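Prolyl 4-hydroxylase (Paramecium bursaria Chlorella virus 1, PDB 5C5T) is a viral collagen prolyl hydroxylase, a 2-oxoglutarate-dependent dioxygenase that probably uses iron and molecular oxygen to hydroxylate proline residues. Local coordinates at residues Met158-Ala163 and Thr179-Lys184. Numbering follows the deposited sequence.
Sequences MVYLKA and TKIKPK. With AKG (2-oxoglutaric acid), chain C.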
ATOM      1  N   MET A 158       1.411   2.486  -1.123  1.00  9.79           N
ATOM      2  CA  MET A 158      -0.044   2.463  -1.250  1.00 10.15           C
ATOM      3  C   MET A 158      -0.509   3.884  -1.637  1.00 11.93           C
ATOM      4  O   MET A 158      -0.110   4.899  -1.016  1.00 13.18           O
ATOM      5  CB  MET A 158      -0.736   2.027   0.041  1.00 14.60           C
ATOM      6  CG  MET A 158      -2.261   2.003  -0.046  1.00 22.78           C
ATOM      7  SD  MET A 158      -3.102   1.689   1.522  1.00 22.75           S
ATOM      8  CE  MET A 158      -2.454   3.000   2.527  1.00 25.39           C
ATOM      9  N   VAL A 159      -1.344   3.958  -2.677  1.00 11.13           N
ATOM     10  CA  VAL A 159      -1.906   5.242  -3.124  1.00 11.15           C
ATOM     11  C   VAL A 159      -3.378   5.296  -2.835  1.00 10.45           C
ATOM     12  O   VAL A 159      -4.101   4.354  -3.174  1.00 10.28           O
ATOM     13  CB  VAL A 159      -1.691   5.476  -4.642  1.00 11.08           C
ATOM     14  CG1 VAL A 159      -2.047   6.919  -4.988  1.00 13.20           C
ATOM     15  CG2 VAL A 159      -0.337   5.146  -5.058  1.00 12.08           C
ATOM     16  N   TYR A 160      -3.848   6.379  -2.203  1.00 10.04           N
ATOM     17  CA  TYR A 160      -5.313   6.598  -2.052  1.00 10.50           C
ATOM     18  C   TYR A 160      -5.872   7.131  -3.361  1.00 10.66           C
ATOM     19  O   TYR A 160      -5.471   8.218  -3.808  1.00 14.93           O
ATOM     20  CB  TYR A 160      -5.632   7.593  -0.915  1.00 10.24           C
ATOM     21  CG  TYR A 160      -5.108   7.176   0.458  1.00 11.38           C
ATOM     22  CD1 TYR A 160      -5.633   6.113   1.113  1.00 11.95           C
ATOM     23  CD2 TYR A 160      -4.070   7.874   1.059  1.00 13.65           C
ATOM     24  CE1 TYR A 160      -5.143   5.716   2.372  1.00 15.32           C
ATOM     25  CE2 TYR A 160      -3.560   7.483   2.300  1.00 16.60           C
ATOM     26  CZ  TYR A 160      -4.114   6.402   2.944  1.00 16.22           C
ATOM     27  OH  TYR A 160      -3.626   6.038   4.196  1.00 18.71           O
ATOM     28  N   LEU A 161      -6.740   6.352  -4.006  1.00 10.88           N
ATOM     29  CA  LEU A 161      -7.369   6.802  -5.247  1.00 12.99           C
ATOM     30  C   LEU A 161      -8.655   7.555  -4.972  1.00 12.17           C
ATOM     31  O   LEU A 161      -8.997   8.456  -5.736  1.00 12.26           O
ATOM     32  CB  LEU A 161      -7.658   5.627  -6.175  1.00 10.69           C
ATOM     33  CG  LEU A 161      -6.454   4.729  -6.496  1.00 12.54           C
ATOM     34  CD1 LEU A 161      -6.859   3.728  -7.588  1.00 13.76           C
ATOM     35  CD2 LEU A 161      -5.230   5.451  -6.923  1.00  9.09           C
ATOM     36  N   LYS A 162      -9.364   7.165  -3.921  1.00 12.87           N
ATOM     37  CA  LYS A 162     -10.598   7.813  -3.518  1.00 13.53           C
ATOM     38  C   LYS A 162     -10.734   7.752  -1.992  1.00 15.81           C
ATOM     39  O   LYS A 162     -10.546   6.686  -1.368  1.00 12.93           O
ATOM     40  CB  LYS A 162     -11.809   7.167  -4.190  1.00 12.82           C
ATOM     41  CG  LYS A 162     -13.137   7.911  -3.880  1.00 19.70           C
ATOM     42  CD  LYS A 162     -14.283   7.464  -4.802  1.00 24.20           C
ATOM     43  CE  LYS A 162     -15.503   8.377  -4.617  1.00 20.57           C
ATOM     44  NZ  LYS A 162     -16.544   8.092  -5.643  1.00 31.73           N
ATOM     45  N   ALA A 163     -11.006   8.900  -1.386  1.00 14.42           N
ATOM     46  CA  ALA A 163     -11.180   9.001   0.066  1.00 17.31           C
ATOM     47  C   ALA A 163     -12.657   9.006   0.489  1.00 19.40           C
ATOM     48  O   ALA A 163     -13.516   9.431  -0.302  1.00 19.70           O
ATOM     49  CB  ALA A 163     -10.505  10.255   0.558  1.00 20.21           C
ATOM     50  N   THR A 179       0.157   6.407  15.100  1.00 12.98           N
ATOM     51  CA  THR A 179      -0.221   7.309  14.041  1.00 15.50           C
ATOM     52  C   THR A 179      -1.296   6.717  13.091  1.00 15.09           C
ATOM     53  O   THR A 179      -1.304   5.535  12.792  1.00 14.44           O
ATOM     54  CB  THR A 179       1.060   7.754  13.272  1.00 20.57           C
ATOM     55  OG1 THR A 179       0.736   8.850  12.401  1.00 37.67           O
ATOM     56  CG2 THR A 179       1.623   6.627  12.464  1.00 25.86           C
ATOM     57  N   LYS A 180      -2.272   7.539  12.734  1.00 14.54           N
ATOM     58  CA  LYS A 180      -3.309   7.234  11.729  1.00 17.84           C
ATOM     59  C   LYS A 180      -3.264   8.247  10.600  1.00 24.49           C
ATOM     60  O   LYS A 180      -3.369   9.454  10.868  1.00 27.25           O
ATOM     61  CB  LYS A 180      -4.715   7.309  12.313  1.00 22.68           C
ATOM     62  CG  LYS A 180      -4.999   6.461  13.479  1.00 27.94           C
ATOM     63  CD  LYS A 180      -6.420   6.701  13.948  1.00 34.52           C
ATOM     64  CE  LYS A 180      -6.649   6.030  15.296  1.00 37.43           C
ATOM     65  NZ  LYS A 180      -5.704   6.540  16.342  1.00 44.87           N
ATOM     66  N   ILE A 181      -3.203   7.756   9.365  1.00 17.92           N
ATOM     67  CA  ILE A 181      -3.173   8.592   8.153  1.00 21.83           C
ATOM     68  C   ILE A 181      -4.552   8.723   7.497  1.00 24.70           C
ATOM     69  O   ILE A 181      -5.206   7.718   7.197  1.00 19.25           O
ATOM     70  CB  ILE A 181      -2.185   8.008   7.126  1.00 18.46           C
ATOM     71  CG1 ILE A 181      -0.775   7.714   7.722  1.00 22.03           C
ATOM     72  CG2 ILE A 181      -2.150   8.884   5.877  1.00 18.82           C
ATOM     73  CD1 ILE A 181       0.039   8.915   8.119  1.00 26.06           C
ATOM     74  N   LYS A 182      -4.993   9.955   7.225  1.00 23.08           N
ATOM     75  CA  LYS A 182      -6.326  10.178   6.667  1.00 25.91           C
ATOM     76  C   LYS A 182      -6.227  10.070   5.123  1.00 14.26           C
ATOM     77  O   LYS A 182      -5.359  10.710   4.510  1.00 17.89           O
ATOM     78  CB  LYS A 182      -6.879  11.558   7.113  1.00 26.42           C
ATOM     79  CG  LYS A 182      -8.032  12.093   6.290  1.00 28.04           C
ATOM     80  CD  LYS A 182      -8.454  13.495   6.816  1.00 34.19           C
ATOM     81  CE  LYS A 182      -9.470  14.228   5.923  1.00 32.78           C
ATOM     82  NZ  LYS A 182      -9.676  15.623   6.431  1.00 40.43           N
ATOM     83  N   PRO A 183      -7.082   9.236   4.503  1.00 14.78           N
ATOM     84  CA  PRO A 183      -7.016   9.152   3.043  1.00 14.36           C
ATOM     85  C   PRO A 183      -7.195  10.486   2.404  1.00 14.56           C
ATOM     86  O   PRO A 183      -8.053  11.259   2.871  1.00 15.24           O
ATOM     87  CB  PRO A 183      -8.165   8.242   2.681  1.00 16.48           C
ATOM     88  CG  PRO A 183      -8.262   7.333   3.830  1.00 19.86           C
ATOM     89  CD  PRO A 183      -8.033   8.238   5.027  1.00 18.53           C
ATOM     90  N   LYS A 184      -6.406  10.728   1.367  1.00 12.29           N
ATOM     91  CA  LYS A 184      -6.536  11.927   0.516  1.00 15.28           C
ATOM     92  C   LYS A 184      -6.238  11.509  -0.924  1.00 14.99           C
ATOM     93  O   LYS A 184      -5.208  10.892  -1.147  1.00 11.76           O
ATOM     94  CB  LYS A 184      -5.563  13.025   0.943  1.00 15.74           C
ATOM     95  CG  LYS A 184      -5.663  14.345   0.147  1.00 18.48           C
ATOM     96  CD  LYS A 184      -4.622  15.368   0.638  1.00 20.50           C
ATOM     97  CE  LYS A 184      -4.877  16.748   0.007  1.00 32.61           C
ATOM     98  NZ  LYS A 184      -3.737  17.712   0.241  1.00 41.73           N
TER
HETATM   99  C1  AKG C 301      -3.425  -3.724   2.576  1.00 16.23           C
HETATM  100  O1  AKG C 301      -4.142  -3.813   1.532  1.00 13.88           O
HETATM  101  O2  AKG C 301      -2.553  -4.608   2.786  1.00 15.54           O
HETATM  102  C2  AKG C 301      -3.706  -2.651   3.592  1.00 14.15           C
HETATM  103  O5  AKG C 301      -3.217  -2.774   4.682  1.00 13.64           O
HETATM  104  C3  AKG C 301      -4.605  -1.459   3.223  1.00 13.86           C
HETATM  105  C4  AKG C 301      -4.679  -0.438   4.329  1.00 15.16           C
HETATM  106  C5  AKG C 301      -5.827   0.521   4.149  1.00 16.70           C
HETATM  107  O3  AKG C 301      -6.843   0.178   3.482  1.00 15.10           O
HETATM  108  O4  AKG C 301      -5.744   1.681   4.658  1.00 14.07           O
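Y160 turns one face of its ring to P183, a proline-aromatic packing in which the alpha carbon takes the central place. P183 CA sits 3.6 Å from the centroid of the Y160 ring and only 6° off its normal, a CH-pi contact squarely over the face. The pyrrolidine carbons follow along one side of the same face, with P183 CB 3.7 Å from Y160 CD1 and P183 CG passing over CE1. The phenol is brought there by a first torsion of -58°, which sets CG anti to the carbonyl carbon and carries the ring across to 179-184. Beyond P183 the backbone keeps close to the root of the side chain, K184 O lying 3.3 Å from Y160 CB. At the far end the approach changes: I181 crosses the phenol at about a right angle, and its CG2 branch comes within 3.6 Å of Y160 OH from an oblique direction.

These residues bridge the two antiparallel sheets of the double-stranded beta-helix core, the fold of 2-oxoglutarate oxygenases. Strand 153-160 lies in one sheet and 179-181 is an outermost strand of the other; at L161 the segment 158-163 turns a corner, and L161 and K162 form a classic beta bulge opposite I218. After that turn A163 returns to P183, packing its methyl CB 3.7 Å from P183 CB, so the proline meets both the phenol and the alanine.

The hydroxyl of Y160 is hydrogen-bonded to the side chain of T172, whose OG1 also binds 2-oxoglutarate, making the tyrosine a second-shell neighbour of the cosubstrate. Two residues earlier, M158 reaches the ligand directly: its chain is extended through chi2 and bends at chi3 (57°), and SD lies 3.9 Å from C4 of 2-oxoglutarate.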